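PDB 5EP9: SnoN,Epimerase SnoN from Streptomyces nogalater, which binds iron and 2-oxoglutarate and works as a non-heme iron, 2-oxoglutarate-dependent epimerase in the biosynthesis of nogalamycin. Local coordinates for residues F121-L126 against T239-M244; S136-P141 against A227-T232; W160-D165 against V209-G214; V168-M173 against T232-L237. All blocks are in the same frame, centred on the assembly; numbering follows the deposited sequence.

Interaction 1 (F121-L126 against T239-M244); sequences FKLEVL and TSAVYM. With AKG (2-oxoglutaric acid), chain E.
F121 and K122 both face V242, a classic beta bulge where strand 121-126 runs antiparallel to strand 239-244 in the larger sheet of this cupin-type fold. The first strand lies in SnoN part 14-202 of the fusion, the second in part 203-305. V242 O accepts a hydrogen bond from F121 N (2.9 Å) and a weak one from K122 N; V242 N donates to K122 O. Beyond the bulge, the backbones of E124 and S240 exchange a pair of hydrogen bonds. A chi1 of 176° lays the F121 side chain alongside V242, CD2 lying 4.0 Å from V242 CG1. M244 crosses it at about a right angle, its SD 3.8 Å from F121 CB and oblique to the ring, a Met-aromatic contact. The extended K122 chain slants across V242, its CE 3.8 Å from V242 CG2, and its NZ reaches E124 OE2 of the same strand in a weakly bonded salt bridge. On the other face the L123 methyls lie beside T239 and A241, CD2 nearest T239 CB and CD1 touching A241 CB, beneath helix 95-101. Cutting L123 back to an alanine is likely to open a gap between T239, A241 and that helix. L126 CD1 leans on S240 CB (3.8 Å). A chi1 of -168° turns S240 OG away from its own N and toward the ligand, where it donates to O2 of 2-oxoglutarate at 3.0 Å.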
loop_
_atom_site.group_PDB
_atom_site.type_symbol
_atom_site.label_atom_id
_atom_site.label_comp_id
_atom_site.label_asym_id
_atom_site.label_seq_id
_atom_site.Cartn_x
_atom_site.Cartn_y
_atom_site.Cartn_z
ATOM N N PHE A 121 9.037 0.579 -3.576
ATOM C CA PHE A 121 9.524 1.442 -2.487
ATOM C C PHE A 121 9.573 0.715 -1.184
ATOM O O PHE A 121 10.569 0.726 -0.455
ATOM C CB PHE A 121 8.649 2.725 -2.328
ATOM C CG PHE A 121 9.061 3.580 -1.158
ATOM C CD1 PHE A 121 10.304 4.172 -1.124
ATOM C CD2 PHE A 121 8.182 3.838 -0.128
ATOM C CE1 PHE A 121 10.675 4.966 -0.077
ATOM C CE2 PHE A 121 8.540 4.635 0.947
ATOM C CZ PHE A 121 9.796 5.181 0.972
ATOM N N LYS A 122 8.477 0.081 -0.877
ATOM C CA LYS A 122 8.432 -0.827 0.315
ATOM C C LYS A 122 7.220 -1.749 0.336
ATOM O O LYS A 122 6.185 -1.482 -0.337
ATOM C CB LYS A 122 8.414 -0.020 1.606
ATOM C CG LYS A 122 7.107 0.716 1.734
ATOM C CD LYS A 122 7.052 1.541 2.995
ATOM C CE LYS A 122 5.720 2.192 2.903
ATOM N NZ LYS A 122 5.482 2.912 4.138
ATOM N N LEU A 123 7.368 -2.862 1.059
ATOM C CA LEU A 123 6.238 -3.695 1.423
ATOM C C LEU A 123 6.108 -3.761 2.920
ATOM O O LEU A 123 7.094 -4.024 3.612
ATOM C CB LEU A 123 6.332 -5.062 0.833
ATOM C CG LEU A 123 5.106 -5.994 1.100
ATOM C CD1 LEU A 123 4.803 -6.902 -0.058
ATOM C CD2 LEU A 123 5.247 -6.821 2.377
ATOM N N GLU A 124 4.886 -3.605 3.400
ATOM C CA GLU A 124 4.573 -3.887 4.836
ATOM C C GLU A 124 3.602 -5.019 5.057
ATOM O O GLU A 124 2.717 -5.215 4.260
ATOM C CB GLU A 124 4.063 -2.625 5.505
ATOM C CG GLU A 124 5.135 -1.524 5.585
ATOM C CD GLU A 124 4.542 -0.139 6.049
ATOM O OE1 GLU A 124 3.302 0.046 6.043
ATOM O OE2 GLU A 124 5.306 0.716 6.506
ATOM N N VAL A 125 3.737 -5.745 6.160
ATOM C CA VAL A 125 2.775 -6.736 6.540
ATOM C C VAL A 125 1.866 -6.111 7.580
ATOM O O VAL A 125 2.377 -5.688 8.589
ATOM C CB VAL A 125 3.462 -7.967 7.141
ATOM C CG1 VAL A 125 2.472 -9.006 7.626
ATOM C CG2 VAL A 125 4.405 -8.618 6.141
ATOM N N LEU A 126 0.540 -6.162 7.389
ATOM C CA LEU A 126 -0.373 -5.448 8.278
ATOM C C LEU A 126 -1.237 -6.404 9.052
ATOM O O LEU A 126 -1.750 -7.333 8.496
ATOM C CB LEU A 126 -1.257 -4.448 7.539
ATOM C CG LEU A 126 -0.546 -3.525 6.568
ATOM C CD1 LEU A 126 -1.570 -2.614 5.889
ATOM C CD2 LEU A 126 0.479 -2.673 7.253
ATOM N N THR A 239 -1.009 -7.507 3.101
ATOM C CA THR A 239 0.167 -6.728 2.836
ATOM C C THR A 239 -0.177 -5.460 2.096
ATOM O O THR A 239 -1.072 -5.487 1.288
ATOM C CB THR A 239 1.240 -7.512 1.996
ATOM O OG1 THR A 239 0.682 -7.849 0.730
ATOM C CG2 THR A 239 1.669 -8.763 2.713
ATOM N N SER A 240 0.708 -4.473 2.245
ATOM C CA SER A 240 0.614 -3.200 1.554
ATOM C C SER A 240 1.938 -2.788 0.965
ATOM O O SER A 240 2.922 -2.663 1.667
ATOM C CB SER A 240 0.091 -2.134 2.550
ATOM O OG SER A 240 -0.260 -1.003 1.895
ATOM N N ALA A 241 1.964 -2.678 -0.349
ATOM C CA ALA A 241 3.152 -2.363 -1.057
ATOM C C ALA A 241 2.995 -1.053 -1.810
ATOM O O ALA A 241 2.049 -0.881 -2.549
ATOM C CB ALA A 241 3.516 -3.470 -2.058
ATOM N N VAL A 242 3.981 -0.192 -1.672
ATOM C CA VAL A 242 4.049 1.110 -2.356
ATOM C C VAL A 242 5.027 1.019 -3.538
ATOM O O VAL A 242 6.137 0.575 -3.391
ATOM C CB VAL A 242 4.529 2.195 -1.374
ATOM C CG1 VAL A 242 4.652 3.541 -2.054
ATOM C CG2 VAL A 242 3.573 2.282 -0.175
ATOM N N TYR A 243 4.489 1.304 -4.685
ATOM C CA TYR A 243 5.200 1.433 -5.934
ATOM C C TYR A 243 5.287 2.928 -6.390
ATOM O O TYR A 243 4.356 3.745 -6.190
ATOM C CB TYR A 243 4.488 0.662 -7.015
ATOM C CG TYR A 243 4.283 -0.781 -6.619
ATOM C CD1 TYR A 243 5.364 -1.631 -6.499
ATOM C CD2 TYR A 243 3.037 -1.283 -6.279
ATOM C CE1 TYR A 243 5.216 -2.947 -6.107
ATOM C CE2 TYR A 243 2.900 -2.620 -5.898
ATOM C CZ TYR A 243 3.965 -3.440 -5.800
ATOM O OH TYR A 243 3.821 -4.759 -5.428
ATOM N N MET A 244 6.409 3.244 -6.985
ATOM C CA MET A 244 6.760 4.602 -7.347
ATOM C C MET A 244 7.282 4.594 -8.745
ATOM O O MET A 244 7.837 3.630 -9.217
ATOM C CB MET A 244 7.802 5.206 -6.401
ATOM C CG MET A 244 9.150 4.482 -6.396
ATOM S SD MET A 244 10.126 5.091 -4.969
ATOM C CE MET A 244 11.520 3.978 -5.187
HETATM C C1 AKG E . -2.569 2.111 2.994
HETATM O O1 AKG E . -2.152 3.150 2.421
HETATM O O2 AKG E . -2.380 0.963 2.521
HETATM C C2 AKG E . -3.358 2.227 4.243
HETATM O O5 AKG E . -3.575 3.360 4.717
HETATM C C3 AKG E . -3.852 0.915 4.898
HETATM C C4 AKG E . -4.816 1.066 6.071
HETATM C C5 AKG E . -5.269 -0.219 6.726
HETATM O O3 AKG E . -4.919 -1.309 6.238
HETATM O O4 AKG E . -5.961 -0.172 7.789
#

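Interaction 2 (S136-P141 against A227-T232); sequences SVPTAP and AGANST. With AKG (2-oxoglutaric acid), chain E.
One wall of the 2-oxoglutarate pocket is the antiparallel pairing of T139 with A227 in the smaller sheet, between SnoN part 14-202 and part 203-305 of the fusion. T139 N donates to A227 O at 2.8 Å, and A227 N donates back to T139 O. Both side chains then face the ligand. T139 OG1 gives a short 2.6 Å bond to O4 of 2-oxoglutarate and also meets K128 NZ, while its CG2 rests near the ligand's C4. The A227 methyl comes within 3.3 Å of the same O4. Further along, P138 CB crowds A227 O at 3.2 Å, and A229 CB lies beside P138 CD and S136 O. Here the strand pairing gives way to a side-chain bond: S136 OG, which a chi1 of -179° directs across to the facing loop, accepts from N230 N at 3.0 Å. N230 starts an Asx turn. Its OD1 receives T232 N from above the amide plane (2.9 Å) and T232 OG1 in plane, on a lone pair (2.8 Å), and ND2 binds the carbonyls of K128 and E234. Without the amide, as with a leucine at N230, T232 N and OG1 would probably lose their shared acceptor and the carbonyls of K128 and E234 their donor. H142 ends strand 139-142 and H225 begins strand 225-227; with D144 they hold the iron, the His-X-Asp...His facial triad typical of 2-oxoglutarate-dependent oxygenases.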
loop_
_atom_site.group_PDB
_atom_site.type_symbol
_atom_site.label_atom_id
_atom_site.label_comp_id
_atom_site.label_asym_id
_atom_site.label_seq_id
_atom_site.Cartn_x
_atom_site.Cartn_y
_atom_site.Cartn_z
ATOM N N SER A 136 -8.682 -3.419 18.756
ATOM C CA SER A 136 -8.504 -2.835 17.449
ATOM C C SER A 136 -9.375 -1.557 17.317
ATOM O O SER A 136 -10.528 -1.579 17.643
ATOM C CB SER A 136 -8.980 -3.875 16.406
ATOM O OG SER A 136 -8.841 -3.415 15.110
ATOM N N VAL A 137 -8.801 -0.530 16.694
ATOM C CA VAL A 137 -9.494 0.699 16.331
ATOM C C VAL A 137 -9.392 0.938 14.822
ATOM O O VAL A 137 -8.570 0.290 14.148
ATOM C CB VAL A 137 -9.046 1.907 17.169
ATOM C CG1 VAL A 137 -9.187 1.566 18.666
ATOM C CG2 VAL A 137 -7.631 2.368 16.803
ATOM N N PRO A 138 -10.206 1.873 14.283
ATOM C CA PRO A 138 -10.133 2.156 12.839
ATOM C C PRO A 138 -8.815 2.792 12.400
ATOM O O PRO A 138 -8.086 3.395 13.204
ATOM C CB PRO A 138 -11.287 3.157 12.571
ATOM C CG PRO A 138 -12.173 2.996 13.767
ATOM C CD PRO A 138 -11.276 2.646 14.941
ATOM N N THR A 139 -8.562 2.709 11.141
ATOM C CA THR A 139 -7.554 3.518 10.519
ATOM C C THR A 139 -8.242 4.832 10.053
ATOM O O THR A 139 -9.051 4.783 9.157
ATOM C CB THR A 139 -6.957 2.804 9.286
ATOM O OG1 THR A 139 -6.398 1.567 9.691
ATOM C CG2 THR A 139 -5.797 3.636 8.760
ATOM N N ALA A 140 -7.868 5.975 10.645
ATOM C CA ALA A 140 -8.424 7.260 10.305
ATOM C C ALA A 140 -8.158 7.688 8.820
ATOM O O ALA A 140 -7.166 7.296 8.201
ATOM C CB ALA A 140 -7.885 8.326 11.252
ATOM N N PRO A 141 -9.097 8.438 8.217
ATOM C CA PRO A 141 -8.975 8.868 6.831
ATOM C C PRO A 141 -7.710 9.674 6.555
ATOM O O PRO A 141 -7.309 10.482 7.327
ATOM C CB PRO A 141 -10.213 9.784 6.619
ATOM C CG PRO A 141 -11.144 9.447 7.702
ATOM C CD PRO A 141 -10.332 9.004 8.870
ATOM N N ALA A 227 -10.058 2.725 7.106
ATOM C CA ALA A 227 -10.400 1.348 7.323
ATOM C C ALA A 227 -11.080 1.193 8.628
ATOM O O ALA A 227 -10.792 1.934 9.613
ATOM C CB ALA A 227 -9.133 0.419 7.283
ATOM N N GLY A 228 -11.944 0.199 8.683
ATOM C CA GLY A 228 -12.690 -0.064 9.947
ATOM C C GLY A 228 -11.810 -0.719 10.982
ATOM O O GLY A 228 -10.684 -1.178 10.720
ATOM N N ALA A 229 -12.331 -0.750 12.202
ATOM C CA ALA A 229 -11.772 -1.592 13.264
ATOM C C ALA A 229 -12.007 -3.029 12.866
ATOM O O ALA A 229 -12.959 -3.355 12.147
ATOM C CB ALA A 229 -12.445 -1.282 14.612
ATOM N N ASN A 230 -11.160 -3.914 13.333
ATOM C CA ASN A 230 -11.534 -5.316 13.292
ATOM C C ASN A 230 -12.399 -5.632 14.514
ATOM O O ASN A 230 -11.876 -5.665 15.626
ATOM C CB ASN A 230 -10.289 -6.231 13.260
ATOM C CG ASN A 230 -10.637 -7.695 13.110
ATOM O OD1 ASN A 230 -11.818 -8.114 13.055
ATOM N ND2 ASN A 230 -9.565 -8.503 13.023
ATOM N N SER A 231 -13.705 -5.796 14.308
ATOM C CA SER A 231 -14.572 -6.226 15.388
ATOM C C SER A 231 -14.845 -7.741 15.454
ATOM O O SER A 231 -15.634 -8.144 16.162
ATOM C CB SER A 231 -15.883 -5.453 15.337
ATOM O OG SER A 231 -16.572 -5.855 14.216
ATOM N N THR A 232 -14.084 -8.560 14.745
ATOM C CA THR A 232 -14.193 -10.001 14.823
ATOM C C THR A 232 -13.044 -10.595 15.651
ATOM O O THR A 232 -12.057 -9.943 15.950
ATOM C CB THR A 232 -14.142 -10.683 13.409
ATOM O OG1 THR A 232 -12.790 -10.746 12.889
ATOM C CG2 THR A 232 -15.043 -9.915 12.430
HETATM C C1 AKG E . -2.569 2.111 2.994
HETATM O O1 AKG E . -2.152 3.150 2.421
HETATM O O2 AKG E . -2.380 0.963 2.521
HETATM C C2 AKG E . -3.358 2.227 4.243
HETATM O O5 AKG E . -3.575 3.360 4.717
HETATM C C3 AKG E . -3.852 0.915 4.898
HETATM C C4 AKG E . -4.816 1.066 6.071
HETATM C C5 AKG E . -5.269 -0.219 6.726
HETATM O O3 AKG E . -4.919 -1.309 6.238
HETATM O O4 AKG E . -5.961 -0.172 7.789
#

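Interaction 3 (W160-D165 against V209-G214); sequences WVALVD and VPLRAG. With AKG (2-oxoglutaric acid), chain E.
V164 and A213 bring their CA atoms to 4.3 Å, and D165 and R212 theirs to 4.4 Å, where the chain leaving strand 157-162 passes loop 209-214. The two segments come from SnoN parts 14-202 and 203-305 of the fusion. G214, whose phi is positive (88°), points its N at A162 O, a 2.8 Å bond. At the outer end R212, bent at chi2 and chi3, grips D165 side-on: NE reaches OD1 from above the carboxylate plane at 3.2 Å, and NH2 meets OD2 on the syn side at 2.7 Å, the two flat groups being 44° apart. D165 OD1 also takes A213 N on its anti lone pair (2.9 Å), so one carboxylate pins both the loop backbone and its arginine. Inward, L211 CD1 lies obliquely at the W160 ring, 3.7 Å from CZ3, with A162 CB beside L211 CB. W160 NE1 donates near the ring plane to O3 of 2-oxoglutarate at 2.8 Å. Strand 157-162 runs between strands 216-220 and 236-245; L163 and V164 pack on helix 54-70, whereas W160 touches M173 of strand 173-175 in the other sheet.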
loop_
_atom_site.group_PDB
_atom_site.type_symbol
_atom_site.label_atom_id
_atom_site.label_comp_id
_atom_site.label_asym_id
_atom_site.label_seq_id
_atom_site.Cartn_x
_atom_site.Cartn_y
_atom_site.Cartn_z
ATOM N N TRP A 160 -2.834 -3.354 -1.910
ATOM C CA TRP A 160 -3.201 -3.883 -0.604
ATOM C C TRP A 160 -3.800 -5.250 -0.868
ATOM O O TRP A 160 -4.838 -5.368 -1.522
ATOM C CB TRP A 160 -4.216 -2.955 0.052
ATOM C CG TRP A 160 -4.524 -3.058 1.526
ATOM C CD1 TRP A 160 -4.115 -2.189 2.496
ATOM C CD2 TRP A 160 -5.383 -3.992 2.154
ATOM N NE1 TRP A 160 -4.663 -2.536 3.692
ATOM C CE2 TRP A 160 -5.378 -3.690 3.534
ATOM C CE3 TRP A 160 -6.019 -5.180 1.716
ATOM C CZ2 TRP A 160 -6.108 -4.399 4.450
ATOM C CZ3 TRP A 160 -6.767 -5.938 2.663
ATOM C CH2 TRP A 160 -6.816 -5.516 4.009
ATOM N N VAL A 161 -3.104 -6.271 -0.398
ATOM C CA VAL A 161 -3.451 -7.669 -0.783
ATOM C C VAL A 161 -4.033 -8.358 0.433
ATOM O O VAL A 161 -3.337 -8.451 1.481
ATOM C CB VAL A 161 -2.187 -8.424 -1.285
ATOM C CG1 VAL A 161 -2.487 -9.834 -1.660
ATOM C CG2 VAL A 161 -1.605 -7.688 -2.450
ATOM N N ALA A 162 -5.237 -8.866 0.306
ATOM C CA ALA A 162 -5.849 -9.580 1.387
ATOM C C ALA A 162 -5.287 -11.033 1.474
ATOM O O ALA A 162 -5.340 -11.733 0.497
ATOM C CB ALA A 162 -7.329 -9.676 1.206
ATOM N N LEU A 163 -4.749 -11.393 2.644
ATOM C CA LEU A 163 -4.268 -12.730 2.882
ATOM C C LEU A 163 -5.294 -13.620 3.601
ATOM O O LEU A 163 -5.090 -14.809 3.713
ATOM C CB LEU A 163 -2.927 -12.704 3.618
ATOM C CG LEU A 163 -1.792 -11.988 2.853
ATOM C CD1 LEU A 163 -0.578 -11.954 3.704
ATOM C CD2 LEU A 163 -1.513 -12.707 1.574
ATOM N N VAL A 164 -6.395 -13.016 4.066
ATOM C CA VAL A 164 -7.554 -13.710 4.566
ATOM C C VAL A 164 -8.769 -12.979 4.040
ATOM O O VAL A 164 -8.662 -11.919 3.461
ATOM C CB VAL A 164 -7.631 -13.657 6.109
ATOM C CG1 VAL A 164 -6.431 -14.419 6.740
ATOM C CG2 VAL A 164 -7.658 -12.237 6.608
ATOM N N ASP A 165 -9.937 -13.539 4.307
ATOM C CA ASP A 165 -11.219 -12.872 3.995
ATOM C C ASP A 165 -11.350 -11.619 4.854
ATOM O O ASP A 165 -11.084 -11.622 6.045
ATOM C CB ASP A 165 -12.356 -13.857 4.262
ATOM C CG ASP A 165 -12.624 -14.829 3.049
ATOM O OD1 ASP A 165 -12.132 -14.662 1.923
ATOM O OD2 ASP A 165 -13.399 -15.763 3.255
ATOM N N VAL A 209 -15.086 -1.388 0.584
ATOM C CA VAL A 209 -14.720 -2.498 -0.301
ATOM C C VAL A 209 -14.277 -3.724 0.450
ATOM O O VAL A 209 -13.086 -3.945 0.639
ATOM C CB VAL A 209 -13.587 -2.069 -1.229
ATOM C CG1 VAL A 209 -13.253 -3.148 -2.294
ATOM C CG2 VAL A 209 -14.018 -0.789 -1.947
ATOM N N PRO A 210 -15.209 -4.563 0.781
ATOM C CA PRO A 210 -14.772 -5.858 1.327
ATOM C C PRO A 210 -14.033 -6.705 0.272
ATOM O O PRO A 210 -14.304 -6.591 -0.922
ATOM C CB PRO A 210 -16.046 -6.503 1.792
ATOM C CG PRO A 210 -17.109 -5.782 1.089
ATOM C CD PRO A 210 -16.661 -4.466 0.698
ATOM N N LEU A 211 -13.142 -7.536 0.769
ATOM C CA LEU A 211 -12.237 -8.322 -0.111
ATOM C C LEU A 211 -12.218 -9.760 0.343
ATOM O O LEU A 211 -12.064 -10.010 1.532
ATOM C CB LEU A 211 -10.786 -7.794 0.021
ATOM C CG LEU A 211 -10.526 -6.394 -0.414
ATOM C CD1 LEU A 211 -9.053 -6.087 -0.214
ATOM C CD2 LEU A 211 -10.885 -6.236 -1.886
ATOM N N ARG A 212 -12.277 -10.670 -0.610
ATOM C CA ARG A 212 -11.908 -12.067 -0.327
ATOM C C ARG A 212 -10.388 -12.277 -0.270
ATOM O O ARG A 212 -9.621 -11.518 -0.883
ATOM C CB ARG A 212 -12.513 -12.974 -1.404
ATOM C CG ARG A 212 -14.061 -12.895 -1.419
ATOM C CD ARG A 212 -14.708 -14.213 -1.525
ATOM N NE ARG A 212 -14.525 -14.966 -0.224
ATOM C CZ ARG A 212 -15.315 -15.969 0.194
ATOM N NH1 ARG A 212 -16.351 -16.325 -0.569
ATOM N NH2 ARG A 212 -15.122 -16.558 1.389
ATOM N N ALA A 213 -9.964 -13.340 0.429
ATOM C CA ALA A 213 -8.563 -13.733 0.421
ATOM C C ALA A 213 -8.079 -13.797 -1.005
ATOM O O ALA A 213 -8.721 -14.406 -1.855
ATOM C CB ALA A 213 -8.380 -15.108 1.090
ATOM N N GLY A 214 -6.914 -13.187 -1.265
ATOM C CA GLY A 214 -6.248 -13.207 -2.585
ATOM C C GLY A 214 -6.665 -12.103 -3.512
ATOM O O GLY A 214 -6.129 -11.983 -4.606
HETATM C C1 AKG E . -2.569 2.111 2.994
HETATM O O1 AKG E . -2.152 3.150 2.421
HETATM O O2 AKG E . -2.380 0.963 2.521
HETATM C C2 AKG E . -3.358 2.227 4.243
HETATM O O5 AKG E . -3.575 3.360 4.717
HETATM C C3 AKG E . -3.852 0.915 4.898
HETATM C C4 AKG E . -4.816 1.066 6.071
HETATM C C5 AKG E . -5.269 -0.219 6.726
HETATM O O3 AKG E . -4.919 -1.309 6.238
HETATM O O4 AKG E . -5.961 -0.172 7.789
#

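Interaction 4 (V168-M173 against T232-L237); sequences VERGCM and TDEPRL. With AKG (2-oxoglutaric acid), chain E.
Two arginines, R170 and R236, run antiparallel to one another, one toward the surface turn and the other to the ligand, R170 CG 3.9 Å from R236 CB, with their guanidinium planes 85° apart. R170 belongs to SnoN part 14-202 of the fusion, R236 to part 203-305. R170 heads outward to the turn at T232. Its NE donates to T232 OG1 in the guanidinium plane (3.0 Å), and NH1 goes to D165 O. R170 NH2 forms a salt bridge with E234 OE1 (3.0 Å), though the hydrogen bond in it is bent and weak. E234 CB lies over one face of the R170 guanidinium, while the carboxylate stands almost perpendicular to it. T232 OG1, already bound to N230 OD1, also accepts from E234 N, closing an ST turn; T232 CG2 meets E169 CG, the two side chains crossing at about a right angle. R236 turns inward, bent at chi3 (76°), which carries its head past G171 to the ligand. R236 NH1 donates to G171 O at 2.8 Å, in the carbonyl plane. R236 NH1 also donates to O4 of 2-oxoglutarate at 3.1 Å, and NH2 adds weak bonds to O3 and O4. M173 SD lies 3.7 Å from C3 of the ligand. The chemistry suggests that R236 balances the charge of the distal carboxylate, as in related 2-oxoglutarate enzymes, while the carbonyl of G171 probably helps, with the carboxylate, to fix the rotation of its guanidinium.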
loop_
_atom_site.group_PDB
_atom_site.type_symbol
_atom_site.label_atom_id
_atom_site.label_comp_id
_atom_site.label_asym_id
_atom_site.label_seq_id
_atom_site.Cartn_x
_atom_site.Cartn_y
_atom_site.Cartn_z
ATOM N N VAL A 168 -16.434 -6.377 5.771
ATOM C CA VAL A 168 -16.556 -5.081 6.412
ATOM C C VAL A 168 -16.144 -5.154 7.862
ATOM O O VAL A 168 -15.307 -4.350 8.309
ATOM C CB VAL A 168 -17.999 -4.410 6.243
ATOM C CG1 VAL A 168 -18.012 -3.090 6.945
ATOM C CG2 VAL A 168 -18.278 -4.182 4.771
ATOM N N GLU A 169 -16.706 -6.066 8.585
ATOM C CA GLU A 169 -16.493 -6.061 10.013
ATOM C C GLU A 169 -15.092 -6.452 10.478
ATOM O O GLU A 169 -14.726 -6.270 11.663
ATOM C CB GLU A 169 -17.605 -6.857 10.739
ATOM C CG GLU A 169 -17.603 -8.348 10.467
ATOM C CD GLU A 169 -18.386 -8.809 9.189
ATOM O OE1 GLU A 169 -18.841 -7.953 8.299
ATOM O OE2 GLU A 169 -18.586 -10.071 9.169
ATOM N N ARG A 170 -14.302 -6.979 9.556
ATOM C CA ARG A 170 -12.899 -7.342 9.860
ATOM C C ARG A 170 -11.929 -6.211 9.537
ATOM O O ARG A 170 -10.732 -6.328 9.718
ATOM C CB ARG A 170 -12.499 -8.646 9.133
ATOM C CG ARG A 170 -11.167 -9.194 9.619
ATOM C CD ARG A 170 -10.965 -10.666 9.283
ATOM N NE ARG A 170 -11.926 -11.402 10.045
ATOM C CZ ARG A 170 -12.767 -12.259 9.534
ATOM N NH1 ARG A 170 -12.739 -12.572 8.249
ATOM N NH2 ARG A 170 -13.615 -12.864 10.320
ATOM N N GLY A 171 -12.482 -5.051 9.116
ATOM C CA GLY A 171 -11.705 -3.817 8.902
ATOM C C GLY A 171 -11.285 -3.535 7.488
ATOM O O GLY A 171 -10.112 -3.176 7.246
ATOM N N CYS A 172 -12.119 -3.824 6.525
ATOM C CA CYS A 172 -11.774 -3.543 5.158
ATOM C C CYS A 172 -11.653 -2.053 5.007
ATOM O O CYS A 172 -12.041 -1.274 5.893
ATOM C CB CYS A 172 -12.771 -4.136 4.136
ATOM S SG CYS A 172 -14.357 -3.273 4.085
ATOM N N MET A 173 -11.192 -1.659 3.836
ATOM C CA MET A 173 -10.976 -0.224 3.508
ATOM C C MET A 173 -12.196 0.453 2.897
ATOM O O MET A 173 -13.018 -0.197 2.267
ATOM C CB MET A 173 -9.746 -0.034 2.615
ATOM C CG MET A 173 -8.457 -0.483 3.359
ATOM S SD MET A 173 -6.970 0.457 2.925
ATOM C CE MET A 173 -6.725 -0.465 1.485
ATOM N N THR A 232 -14.084 -8.560 14.745
ATOM C CA THR A 232 -14.193 -10.001 14.823
ATOM C C THR A 232 -13.044 -10.595 15.651
ATOM O O THR A 232 -12.057 -9.943 15.950
ATOM C CB THR A 232 -14.142 -10.683 13.409
ATOM O OG1 THR A 232 -12.790 -10.746 12.889
ATOM C CG2 THR A 232 -15.043 -9.915 12.430
ATOM N N ASP A 233 -13.179 -11.873 15.921
ATOM C CA ASP A 233 -12.156 -12.684 16.564
ATOM C C ASP A 233 -11.078 -13.201 15.659
ATOM O O ASP A 233 -10.280 -13.879 16.132
ATOM C CB ASP A 233 -12.792 -13.950 17.131
ATOM C CG ASP A 233 -13.711 -13.656 18.223
ATOM O OD1 ASP A 233 -13.805 -12.479 18.623
ATOM O OD2 ASP A 233 -14.406 -14.590 18.696
ATOM N N GLU A 234 -11.133 -12.970 14.375
ATOM C CA GLU A 234 -10.164 -13.502 13.417
ATOM C C GLU A 234 -9.306 -12.299 12.966
ATOM O O GLU A 234 -9.812 -11.258 12.584
ATOM C CB GLU A 234 -10.808 -14.221 12.200
ATOM C CG GLU A 234 -11.533 -15.564 12.499
ATOM C CD GLU A 234 -12.931 -15.390 13.170
ATOM O OE1 GLU A 234 -13.687 -14.372 12.934
ATOM O OE2 GLU A 234 -13.312 -16.294 13.961
ATOM N N PRO A 235 -7.985 -12.459 13.029
ATOM C CA PRO A 235 -7.136 -11.336 12.663
ATOM C C PRO A 235 -7.258 -10.925 11.221
ATOM O O PRO A 235 -7.549 -11.718 10.339
ATOM C CB PRO A 235 -5.749 -11.820 12.974
ATOM C CG PRO A 235 -5.843 -13.333 13.040
ATOM C CD PRO A 235 -7.238 -13.670 13.430
ATOM N N ARG A 236 -7.127 -9.644 10.984
ATOM C CA ARG A 236 -7.085 -9.103 9.643
ATOM C C ARG A 236 -5.575 -9.111 9.231
ATOM O O ARG A 236 -4.755 -8.446 9.857
ATOM C CB ARG A 236 -7.602 -7.682 9.585
ATOM C CG ARG A 236 -7.843 -7.232 8.154
ATOM C CD ARG A 236 -7.950 -5.741 8.051
ATOM N NE ARG A 236 -6.649 -5.108 8.134
ATOM C CZ ARG A 236 -6.411 -3.809 8.028
ATOM N NH1 ARG A 236 -7.362 -2.898 7.937
ATOM N NH2 ARG A 236 -5.175 -3.399 8.097
ATOM N N LEU A 237 -5.267 -9.797 8.151
ATOM C CA LEU A 237 -3.890 -9.941 7.676
ATOM C C LEU A 237 -3.813 -9.658 6.207
ATOM O O LEU A 237 -4.667 -10.160 5.405
ATOM C CB LEU A 237 -3.367 -11.368 7.893
ATOM C CG LEU A 237 -3.050 -11.678 9.358
ATOM C CD1 LEU A 237 -3.147 -13.158 9.733
ATOM C CD2 LEU A 237 -1.666 -11.209 9.739
HETATM C C1 AKG E . -2.569 2.111 2.994
HETATM O O1 AKG E . -2.152 3.150 2.421
HETATM O O2 AKG E . -2.380 0.963 2.521
HETATM C C2 AKG E . -3.358 2.227 4.243
HETATM O O5 AKG E . -3.575 3.360 4.717
HETATM C C3 AKG E . -3.852 0.915 4.898
HETATM C C4 AKG E . -4.816 1.066 6.071
HETATM C C5 AKG E . -5.269 -0.219 6.726
HETATM O O3 AKG E . -4.919 -1.309 6.238
HETATM O O4 AKG E . -5.961 -0.172 7.789
#

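How the interactions relate
All four contacts join SnoN part 14-202 of the fusion to part 203-305, and all touch 2-oxoglutarate. Along the chain, interaction 1 spans the other three, interaction 3 lies within the span of interaction 2, and interaction 4 crosses both 2 and 3. Interactions 1, 3 and 4 reach the larger sheet, where strand 236-245 runs between 118-128 and 157-162; interaction 2 sits on the smaller one. Interactions 2 and 4 share T232, their centres about 8 Å apart; the centres of 3 and 4 lie about 10 Å apart, and those of 1 and 2 about 19 Å. The ligand is thus held between two sheets by hydrogen bonds from all four contacts.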